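Local coordinates for terminase, large subunit (Enterobacteria phage P22, PDB 4DKW), which drives viral DNA into empty capsids as an ATP-powered motor and cuts the genome with its C-terminal nuclease domain, the part present here, at residues Val28-Asp33 with His42-Trp47; Ala78-Val83 with Phe185-Arg190; Asp114-Pro119 with Thr176-Met181. All coordinates share one frame; numbering follows the deposited sequence.

How the contacts relate
Read from the N terminus, the chain first closes contact 1, an antiparallel hairpin in which eight residues separate V28-D33 from H42-W47. Contact 2 opens later, at A78-V83, and waits about a hundred residues for F185-R190; within that long loop D114-P119 meets T176-M181, so contact 3 lies wholly inside contact 2 and no pair crosses. Strand 27-33 joins the first two: along one edge it pairs with 82-84 in parallel and with 187-188 in antiparallel fashion, and its other edge pairs with 40-48. Contact 3 ties helix 171-181 to the loop between strand 110-111 and helix 125-137, and that helix packs on I29, A31 and L45 of contact 1.

Contact 1: residues Val28-Asp33 with His42-Trp47; sequences VIDAQD and HIQLWW. With MG (magnesium ion), chain E.
H42 reaches across the strand pair to D30 and Q32, one ring nitrogen for each. H42 NE2 donates to D30 OD2 over 2.5 Å, meeting the carboxylate on its anti side and somewhat out of its plane, with the ring turned 67° from the carboxylate. H42 ND1 donates to Q32 OE1, which lies close to the ring plane at 2.8 Å. Two bonds at its edge thus fix the rotation of the imidazole. The other oxygen of D30, OD1, uses its syn lone pair to take NE2 of Q44, 2.9 Å away, with the oxygen in the amide plane; Q44 OE1 in turn accepts W46 NE1. With the chain of Q44 extended beyond CG (chi2 169°), its amide reaches both partners while its CD leans on V28 CG1. This polar row is tightly packed and buried, closed over by W77 and A78 of helix 67-78.

The reverse face is apolar and its side chains meet at longer range: A31 CB meets I43 CD1 at 3.8 Å, and I29 CG2 stands 4.1 Å from L45 CB. Paired backbone bonds at I29-L45 and A31-I43 hold the strands in register. At the far end D33 pairs through its backbone with A41, but the end of its side chain leads away from the partner strand, and its OD2 binds a magnesium ion at 2.1 Å, beside water ligands and D171. W47, at the opposite end, is partly exposed. A β-hairpin whose first strand ends in a metal-binding aspartate is characteristic of the RNase H-like nuclease fold, and here it carries half of the catalytic aspartate pair.

Contact 2: residues Ala78-Val83 with Phe185-Arg190; sequences ANKIPV and FARMMR
R187 supplies the polar link of this contact, and P82 most of the apolar one. The single hydrogen bond across it runs from R187 NH1 to the backbone O of K80, 2.7 Å long but clearly bent, with an angle of 134° at the hydrogen. NH1 approaches from above the plane of the carbonyl, so the bond misses the oxygen's lone-pair directions, while K80 O lies at the edge of the guanidinium, a little out of its plane. The bend of the arginine at chi3 (-51°) swings its terminal group round to this carbonyl. That oxygen belongs to a type II β turn from A78 to I81, closed by the bond from I81 N to A78 O just after helix 67-78 ends.

Van der Waals contact does the rest. The methylene chain of R187 passes P82 at about a right angle, its CD 3.6 Å from P82 CD, and the same proline places CG 3.6 Å from the carbonyl oxygen of F185. I81 adds a more distant touch, its CD1 lying 4.5 Å from R187 CD. Alongside the hydrogen bond, K80 CB comes 3.6 Å from R187 NH1.

The charged ends stay apart: the K80 side chain leads away, leaving its NZ 6.6 Å from R187 NH1. Further out, I192 and R193 of helix 189-193 also pack against R187, and both segments line the same edge of strand 27-33, R187 bonded to V28 and P82 to D30.

The chemistry implies a surface junction in which one arginine serves twice, its aliphatic part packing on a proline and its cationic end probably finding partial compensation in a turn carbonyl.

Contact 3: residues Asp114-Pro119 with Thr176-Met181; sequences DHATFP and TRYGYM
M181 projects from the last turn of helix 171-181 into the loop, where the ring of F118 lies across its side chain. CG of M181 sits over one face of that ring, 3.9 Å from the centroid and 17° off the normal, in a CH-π contact displaced toward the rim. The sulfur follows obliquely, SD standing 4.6 Å from the same centroid, a Met-aromatic contact. Because the methionine folds back at chi3 (61°), its terminal methyl CE comes to rest against the loop backbone, 3.6 Å from A116 O, and also over the same face of F118, toward its CD2 and CE2 side.

About one turn earlier on the helix stands Y178, and A116 of the loop points its CB at it, meeting the tyrosine CB at 3.8 Å and approaching its ring obliquely. No hydrogen bond joins the two segments. The carbonyl oxygens of T117 and M181 even come within 3.3 Å of each other, two acceptors with nothing shared between them; T117 O is taken instead by NH1 of R184, just beyond the helix.

The next shell surrounds these groups. A116 is tied by backbone bonding to W85, and Y178 packs on P86. On another side of the helix, Y180 bonds through its hydroxyl to E131 of helix 125-137, holding the helix. The nearest side-chain atoms of Y178 and the magnesium-binding D33 are about 4 Å apart. The chemistry implies that dispersion and sulfur-aromatic forces join loop to helix here, with R184, just past the helix, supplying the hydrogen bond to T117 O.

Contact 1: residues Val28-Asp33 with His42-Trp47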
loop_
_atom_site.group_PDB
_atom_site.type_symbol
_atom_site.label_atom_id
_atom_site.label_comp_id
_atom_site.label_asym_id
_atom_site.label_seq_id
_atom_site.Cartn_x
_atom_site.Cartn_y
_atom_site.Cartn_z
ATOM N N VAL A 28 -3.585 -4.719 -11.579
ATOM C CA VAL A 28 -3.868 -4.968 -10.168
ATOM C C VAL A 28 -2.606 -5.399 -9.429
ATOM O O VAL A 28 -1.864 -6.253 -9.907
ATOM C CB VAL A 28 -4.947 -6.077 -9.992
ATOM C CG1 VAL A 28 -5.264 -6.283 -8.517
ATOM C CG2 VAL A 28 -6.221 -5.739 -10.772
ATOM N N ILE A 29 -2.361 -4.796 -8.270
ATOM C CA ILE A 29 -1.245 -5.193 -7.415
ATOM C C ILE A 29 -1.634 -5.038 -5.948
ATOM O O ILE A 29 -2.402 -4.149 -5.586
ATOM C CB ILE A 29 0.067 -4.409 -7.741
ATOM C CG1 ILE A 29 1.268 -5.048 -7.043
ATOM C CG2 ILE A 29 -0.048 -2.922 -7.387
ATOM C CD1 ILE A 29 2.568 -4.394 -7.356
ATOM N N ASP A 30 -1.136 -5.949 -5.122
ATOM C CA ASP A 30 -1.367 -5.902 -3.687
ATOM C C ASP A 30 -0.089 -5.469 -2.999
ATOM O O ASP A 30 0.999 -5.518 -3.589
ATOM C CB ASP A 30 -1.775 -7.286 -3.158
ATOM C CG ASP A 30 -3.268 -7.523 -3.224
ATOM O OD1 ASP A 30 -3.924 -6.950 -4.116
ATOM O OD2 ASP A 30 -3.785 -8.284 -2.379
ATOM N N ALA A 31 -0.217 -5.051 -1.746
ATOM C CA ALA A 31 0.961 -4.738 -0.963
ATOM C C ALA A 31 0.731 -5.035 0.510
ATOM O O ALA A 31 -0.411 -5.036 0.989
ATOM C CB ALA A 31 1.382 -3.300 -1.176
ATOM N N GLN A 32 1.830 -5.274 1.219
ATOM C CA GLN A 32 1.792 -5.677 2.619
ATOM C C GLN A 32 2.706 -4.792 3.460
ATOM O O GLN A 32 3.822 -4.478 3.055
ATOM C CB GLN A 32 2.247 -7.139 2.751
ATOM C CG GLN A 32 2.235 -7.704 4.181
ATOM C CD GLN A 32 0.829 -7.968 4.715
ATOM O OE1 GLN A 32 -0.046 -8.441 3.987
ATOM N NE2 GLN A 32 0.612 -7.669 5.994
ATOM N N ASP A 33 2.221 -4.375 4.625
ATOM C CA ASP A 33 3.097 -3.834 5.652
ATOM C C ASP A 33 3.027 -4.820 6.799
ATOM O O ASP A 33 1.939 -5.185 7.238
ATOM C CB ASP A 33 2.671 -2.429 6.114
ATOM C CG ASP A 33 3.661 -1.816 7.098
ATOM O OD1 ASP A 33 4.881 -2.029 6.926
ATOM O OD2 ASP A 33 3.235 -1.135 8.049
ATOM N N HIS A 42 -2.795 -4.952 4.535
ATOM C CA HIS A 42 -2.750 -5.503 3.187
ATOM C C HIS A 42 -3.684 -4.680 2.305
ATOM O O HIS A 42 -4.856 -4.506 2.645
ATOM C CB HIS A 42 -3.177 -6.974 3.180
ATOM C CG HIS A 42 -2.852 -7.684 1.902
ATOM N ND1 HIS A 42 -1.645 -8.313 1.691
ATOM C CD2 HIS A 42 -3.561 -7.832 0.760
ATOM C CE1 HIS A 42 -1.632 -8.832 0.475
ATOM N NE2 HIS A 42 -2.781 -8.562 -0.106
ATOM N N ILE A 43 -3.170 -4.162 1.190
ATOM C CA ILE A 43 -3.957 -3.284 0.322
ATOM C C ILE A 43 -4.002 -3.812 -1.095
ATOM O O ILE A 43 -3.204 -4.661 -1.477
ATOM C CB ILE A 43 -3.413 -1.827 0.299
ATOM C CG1 ILE A 43 -1.999 -1.765 -0.303
ATOM C CG2 ILE A 43 -3.425 -1.232 1.714
ATOM C CD1 ILE A 43 -1.905 -1.538 -1.852
ATOM N N GLN A 44 -4.941 -3.295 -1.875
ATOM C CA GLN A 44 -4.986 -3.588 -3.299
ATOM C C GLN A 44 -5.148 -2.285 -4.066
ATOM O O GLN A 44 -6.021 -1.466 -3.770
ATOM C CB GLN A 44 -6.114 -4.566 -3.661
ATOM C CG GLN A 44 -6.158 -4.910 -5.152
ATOM C CD GLN A 44 -7.096 -6.059 -5.458
ATOM O OE1 GLN A 44 -8.200 -5.857 -5.960
ATOM N NE2 GLN A 44 -6.665 -7.277 -5.146
ATOM N N LEU A 45 -4.291 -2.111 -5.057
ATOM C CA LEU A 45 -4.262 -0.915 -5.848
ATOM C C LEU A 45 -4.614 -1.295 -7.280
ATOM O O LEU A 45 -4.135 -2.309 -7.793
ATOM C CB LEU A 45 -2.843 -0.355 -5.768
ATOM C CG LEU A 45 -2.464 1.040 -6.223
ATOM C CD1 LEU A 45 -3.248 2.113 -5.454
ATOM C CD2 LEU A 45 -0.970 1.189 -6.007
ATOM N N TRP A 46 -5.477 -0.510 -7.920
ATOM C CA TRP A 46 -5.766 -0.719 -9.333
ATOM C C TRP A 46 -5.121 0.406 -10.111
ATOM O O TRP A 46 -5.108 1.552 -9.653
ATOM C CB TRP A 46 -7.268 -0.724 -9.604
ATOM C CG TRP A 46 -8.014 -1.796 -8.893
ATOM C CD1 TRP A 46 -7.488 -2.851 -8.204
ATOM C CD2 TRP A 46 -9.438 -1.918 -8.794
ATOM N NE1 TRP A 46 -8.497 -3.628 -7.687
ATOM C CE2 TRP A 46 -9.702 -3.079 -8.037
ATOM C CE3 TRP A 46 -10.514 -1.164 -9.284
ATOM C CZ2 TRP A 46 -11.005 -3.493 -7.744
ATOM C CZ3 TRP A 46 -11.807 -1.581 -8.995
ATOM C CH2 TRP A 46 -12.040 -2.734 -8.232
ATOM N N TRP A 47 -4.573 0.067 -11.275
ATOM C CA TRP A 47 -3.901 1.034 -12.139
ATOM C C TRP A 47 -4.507 1.008 -13.551
ATOM O O TRP A 47 -4.410 0.015 -14.270
ATOM C CB TRP A 47 -2.398 0.734 -12.207
ATOM C CG TRP A 47 -1.589 1.778 -12.908
ATOM C CD1 TRP A 47 -1.979 3.051 -13.225
ATOM C CD2 TRP A 47 -0.232 1.647 -13.362
ATOM N NE1 TRP A 47 -0.957 3.715 -13.864
ATOM C CE2 TRP A 47 0.120 2.885 -13.957
ATOM C CE3 TRP A 47 0.701 0.618 -13.325
ATOM C CZ2 TRP A 47 1.398 3.105 -14.513
ATOM C CZ3 TRP A 47 1.958 0.839 -13.878
ATOM C CH2 TRP A 47 2.293 2.073 -14.464
HETATM MG MG MG E . 4.032 -0.496 9.881
HETATM O O HOH W 1 5.694 -1.429 9.290
HETATM O O HOH W 2 4.349 0.185 11.899
#

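Contact 2: residues Ala78-Val83 with Phe185-Arg190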
loop_
_atom_site.group_PDB
_atom_site.type_symbol
_atom_site.label_atom_id
_atom_site.label_comp_id
_atom_site.label_asym_id
_atom_site.label_seq_id
_atom_site.Cartn_x
_atom_site.Cartn_y
_atom_site.Cartn_z
ATOM N N ALA A 78 -7.375 -10.862 -2.533
ATOM C CA ALA A 78 -5.917 -10.938 -2.626
ATOM C C ALA A 78 -5.420 -12.143 -3.428
ATOM O O ALA A 78 -4.260 -12.193 -3.815
ATOM C CB ALA A 78 -5.300 -10.937 -1.232
ATOM N N ASN A 79 -6.296 -13.115 -3.665
ATOM C CA ASN A 79 -5.909 -14.356 -4.329
ATOM C C ASN A 79 -5.263 -14.140 -5.701
ATOM O O ASN A 79 -5.842 -13.485 -6.568
ATOM C CB ASN A 79 -7.119 -15.286 -4.449
ATOM C CG ASN A 79 -6.735 -16.695 -4.830
ATOM O OD1 ASN A 79 -5.671 -17.187 -4.461
ATOM N ND2 ASN A 79 -7.607 -17.356 -5.574
ATOM N N LYS A 80 -4.058 -14.689 -5.865
ATOM C CA LYS A 80 -3.289 -14.654 -7.118
ATOM C C LYS A 80 -2.703 -13.289 -7.498
ATOM O O LYS A 80 -2.045 -13.163 -8.529
ATOM C CB LYS A 80 -4.093 -15.244 -8.288
ATOM C CG LYS A 80 -4.118 -16.754 -8.327
ATOM C CD LYS A 80 -5.543 -17.280 -8.293
ATOM C CE LYS A 80 -6.393 -16.686 -9.408
ATOM N NZ LYS A 80 -7.788 -17.222 -9.414
ATOM N N ILE A 81 -2.921 -12.276 -6.667
ATOM C CA ILE A 81 -2.404 -10.933 -6.950
ATOM C C ILE A 81 -0.991 -10.771 -6.386
ATOM O O ILE A 81 -0.767 -11.065 -5.212
ATOM C CB ILE A 81 -3.308 -9.857 -6.321
ATOM C CG1 ILE A 81 -4.773 -10.093 -6.703
ATOM C CG2 ILE A 81 -2.833 -8.481 -6.703
ATOM C CD1 ILE A 81 -5.022 -10.225 -8.201
ATOM N N PRO A 82 -0.031 -10.315 -7.215
ATOM C CA PRO A 82 1.345 -10.128 -6.726
ATOM C C PRO A 82 1.372 -9.157 -5.547
ATOM O O PRO A 82 0.622 -8.176 -5.552
ATOM C CB PRO A 82 2.074 -9.510 -7.925
ATOM C CG PRO A 82 1.203 -9.786 -9.107
ATOM C CD PRO A 82 -0.195 -9.846 -8.602
ATOM N N VAL A 83 2.208 -9.428 -4.552
ATOM C CA VAL A 83 2.248 -8.607 -3.345
ATOM C C VAL A 83 3.599 -7.932 -3.145
ATOM O O VAL A 83 4.634 -8.602 -3.093
ATOM C CB VAL A 83 1.931 -9.443 -2.090
ATOM C CG1 VAL A 83 2.000 -8.580 -0.831
ATOM C CG2 VAL A 83 0.568 -10.091 -2.225
ATOM N N PHE A 185 5.057 -4.523 -11.616
ATOM C CA PHE A 185 4.702 -5.926 -11.417
ATOM C C PHE A 185 3.193 -6.175 -11.343
ATOM O O PHE A 185 2.755 -7.327 -11.261
ATOM C CB PHE A 185 5.401 -6.501 -10.186
ATOM C CG PHE A 185 6.891 -6.528 -10.310
ATOM C CD1 PHE A 185 7.512 -7.433 -11.152
ATOM C CD2 PHE A 185 7.669 -5.633 -9.600
ATOM C CE1 PHE A 185 8.871 -7.454 -11.273
ATOM C CE2 PHE A 185 9.028 -5.652 -9.725
ATOM C CZ PHE A 185 9.650 -6.575 -10.554
ATOM N N ALA A 186 2.405 -5.100 -11.370
ATOM C CA ALA A 186 0.949 -5.204 -11.412
ATOM C C ALA A 186 0.515 -6.014 -12.631
ATOM O O ALA A 186 1.074 -5.871 -13.719
ATOM C CB ALA A 186 0.318 -3.824 -11.423
ATOM N N ARG A 187 -0.477 -6.876 -12.445
ATOM C CA ARG A 187 -0.931 -7.744 -13.524
ATOM C C ARG A 187 -2.292 -7.296 -14.073
ATOM O O ARG A 187 -3.154 -6.836 -13.325
ATOM C CB ARG A 187 -0.986 -9.196 -13.043
ATOM C CG ARG A 187 -2.062 -9.464 -11.994
ATOM C CD ARG A 187 -2.016 -10.899 -11.471
ATOM N NE ARG A 187 -1.993 -11.901 -12.535
ATOM C CZ ARG A 187 -2.219 -13.199 -12.345
ATOM N NH1 ARG A 187 -2.503 -13.660 -11.134
ATOM N NH2 ARG A 187 -2.175 -14.036 -13.372
ATOM N N MET A 188 -2.479 -7.416 -15.385
ATOM C CA MET A 188 -3.739 -7.011 -16.002
ATOM C C MET A 188 -4.891 -7.869 -15.499
ATOM O O MET A 188 -4.780 -9.088 -15.441
ATOM C CB MET A 188 -3.654 -7.096 -17.522
ATOM C CG MET A 188 -4.855 -6.491 -18.205
ATOM S SD MET A 188 -4.709 -6.549 -19.986
ATOM C CE MET A 188 -4.357 -4.841 -20.362
ATOM N N MET A 189 -5.991 -7.220 -15.125
ATOM C CA MET A 189 -7.150 -7.895 -14.548
ATOM C C MET A 189 -7.615 -9.110 -15.357
ATOM O O MET A 189 -7.881 -10.161 -14.789
ATOM C CB MET A 189 -8.302 -6.904 -14.365
ATOM C CG MET A 189 -9.569 -7.505 -13.778
ATOM S SD MET A 189 -9.418 -8.092 -12.091
ATOM C CE MET A 189 -11.112 -8.554 -11.755
ATOM N N ARG A 190 -7.699 -8.979 -16.676
ATOM C CA ARG A 190 -8.158 -10.100 -17.494
ATOM C C ARG A 190 -7.190 -11.276 -17.593
ATOM O O ARG A 190 -7.585 -12.400 -17.907
ATOM C CB ARG A 190 -8.593 -9.648 -18.886
ATOM C CG ARG A 190 -7.535 -8.891 -19.658
ATOM C CD ARG A 190 -7.754 -9.056 -21.153
ATOM N NE ARG A 190 -6.751 -9.962 -21.707
ATOM C CZ ARG A 190 -6.760 -10.451 -22.945
ATOM N NH1 ARG A 190 -7.739 -10.140 -23.789
ATOM N NH2 ARG A 190 -5.788 -11.267 -23.332
#

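Contact 3: residues Asp114-Pro119 with Thr176-Met181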
loop_
_atom_site.group_PDB
_atom_site.type_symbol
_atom_site.label_atom_id
_atom_site.label_comp_id
_atom_site.label_asym_id
_atom_site.label_seq_id
_atom_site.Cartn_x
_atom_site.Cartn_y
_atom_site.Cartn_z
ATOM N N ASP A 114 11.303 -9.949 -4.586
ATOM C CA ASP A 114 12.161 -8.933 -3.964
ATOM C C ASP A 114 11.372 -7.830 -3.242
ATOM O O ASP A 114 10.200 -7.575 -3.561
ATOM C CB ASP A 114 13.100 -8.323 -5.007
ATOM C CG ASP A 114 13.946 -9.375 -5.716
ATOM O OD1 ASP A 114 14.878 -9.919 -5.077
ATOM O OD2 ASP A 114 13.687 -9.651 -6.912
ATOM N N HIS A 115 12.011 -7.179 -2.270
ATOM C CA HIS A 115 11.377 -6.108 -1.500
ATOM C C HIS A 115 11.031 -4.920 -2.380
ATOM O O HIS A 115 11.543 -4.804 -3.490
ATOM C CB HIS A 115 12.270 -5.664 -0.323
ATOM C CG HIS A 115 13.484 -4.842 -0.759
ATOM N ND1 HIS A 115 14.403 -5.325 -1.612
ATOM C CD2 HIS A 115 13.841 -3.598 -0.410
ATOM C CE1 HIS A 115 15.344 -4.405 -1.807
ATOM N NE2 HIS A 115 15.022 -3.342 -1.106
ATOM N N ALA A 116 10.156 -4.052 -1.887
ATOM C CA ALA A 116 9.621 -2.977 -2.709
ATOM C C ALA A 116 10.680 -1.943 -3.016
ATOM O O ALA A 116 11.256 -1.335 -2.109
ATOM C CB ALA A 116 8.425 -2.316 -2.018
ATOM N N THR A 117 10.939 -1.752 -4.306
ATOM C CA THR A 117 11.823 -0.683 -4.764
ATOM C C THR A 117 11.224 0.065 -5.958
ATOM O O THR A 117 10.401 -0.478 -6.692
ATOM C CB THR A 117 13.211 -1.229 -5.159
ATOM O OG1 THR A 117 13.081 -2.181 -6.226
ATOM C CG2 THR A 117 13.882 -1.901 -3.975
ATOM N N PHE A 118 11.698 1.285 -6.176
ATOM C CA PHE A 118 11.466 1.977 -7.430
ATOM C C PHE A 118 12.283 1.237 -8.483
ATOM O O PHE A 118 13.094 0.377 -8.147
ATOM C CB PHE A 118 11.921 3.433 -7.339
ATOM C CG PHE A 118 11.029 4.297 -6.495
ATOM C CD1 PHE A 118 9.851 4.809 -7.011
ATOM C CD2 PHE A 118 11.370 4.600 -5.189
ATOM C CE1 PHE A 118 9.029 5.604 -6.238
ATOM C CE2 PHE A 118 10.553 5.393 -4.413
ATOM C CZ PHE A 118 9.381 5.897 -4.937
ATOM N N PRO A 119 12.073 1.563 -9.751
ATOM C CA PRO A 119 12.771 0.869 -10.837
ATOM C C PRO A 119 14.292 0.906 -10.688
ATOM O O PRO A 119 14.966 -0.044 -11.080
ATOM C CB PRO A 119 12.345 1.651 -12.088
ATOM C CG PRO A 119 11.204 2.549 -11.661
ATOM C CD PRO A 119 10.868 2.254 -10.234
ATOM N N THR A 176 0.402 1.185 0.636
ATOM C CA THR A 176 -0.012 1.845 -0.593
ATOM C C THR A 176 1.200 2.306 -1.382
ATOM O O THR A 176 1.279 2.108 -2.588
ATOM C CB THR A 176 -0.925 3.044 -0.310
ATOM O OG1 THR A 176 -2.070 2.598 0.421
ATOM C CG2 THR A 176 -1.391 3.673 -1.612
ATOM N N ARG A 177 2.157 2.897 -0.682
ATOM C CA ARG A 177 3.374 3.391 -1.294
ATOM C C ARG A 177 4.179 2.232 -1.910
ATOM O O ARG A 177 4.705 2.355 -3.026
ATOM C CB ARG A 177 4.181 4.158 -0.245
ATOM C CG ARG A 177 5.088 5.226 -0.797
ATOM C CD ARG A 177 5.626 6.155 0.300
ATOM N NE ARG A 177 5.804 5.465 1.579
ATOM C CZ ARG A 177 6.788 4.612 1.848
ATOM N NH1 ARG A 177 7.700 4.333 0.925
ATOM N NH2 ARG A 177 6.852 4.034 3.042
ATOM N N TYR A 178 4.239 1.099 -1.213
ATOM C CA TYR A 178 4.936 -0.091 -1.743
ATOM C C TYR A 178 4.307 -0.638 -3.025
ATOM O O TYR A 178 5.021 -1.042 -3.949
ATOM C CB TYR A 178 5.015 -1.223 -0.710
ATOM C CG TYR A 178 5.706 -0.827 0.570
ATOM C CD1 TYR A 178 6.758 0.082 0.562
ATOM C CD2 TYR A 178 5.299 -1.353 1.792
ATOM C CE1 TYR A 178 7.382 0.451 1.736
ATOM C CE2 TYR A 178 5.919 -0.991 2.965
ATOM C CZ TYR A 178 6.962 -0.092 2.931
ATOM O OH TYR A 178 7.583 0.267 4.102
ATOM N N GLY A 179 2.978 -0.666 -3.070
ATOM C CA GLY A 179 2.265 -1.128 -4.245
ATOM C C GLY A 179 2.519 -0.206 -5.420
ATOM O O GLY A 179 2.739 -0.654 -6.545
ATOM N N TYR A 180 2.492 1.094 -5.150
ATOM C CA TYR A 180 2.792 2.095 -6.158
ATOM C C TYR A 180 4.229 1.957 -6.699
ATOM O O TYR A 180 4.465 2.005 -7.911
ATOM C CB TYR A 180 2.535 3.506 -5.606
ATOM C CG TYR A 180 3.011 4.598 -6.537
ATOM C CD1 TYR A 180 2.300 4.911 -7.680
ATOM C CD2 TYR A 180 4.180 5.310 -6.275
ATOM C CE1 TYR A 180 2.740 5.884 -8.549
ATOM C CE2 TYR A 180 4.627 6.307 -7.140
ATOM C CZ TYR A 180 3.898 6.578 -8.275
ATOM O OH TYR A 180 4.303 7.546 -9.158
ATOM N N MET A 181 5.188 1.782 -5.801
ATOM C CA MET A 181 6.588 1.651 -6.199
ATOM C C MET A 181 6.797 0.459 -7.114
ATOM O O MET A 181 7.574 0.518 -8.074
ATOM C CB MET A 181 7.473 1.502 -4.968
ATOM C CG MET A 181 7.564 2.767 -4.134
ATOM S SD MET A 181 8.306 2.462 -2.517
ATOM C CE MET A 181 9.916 1.869 -2.988
#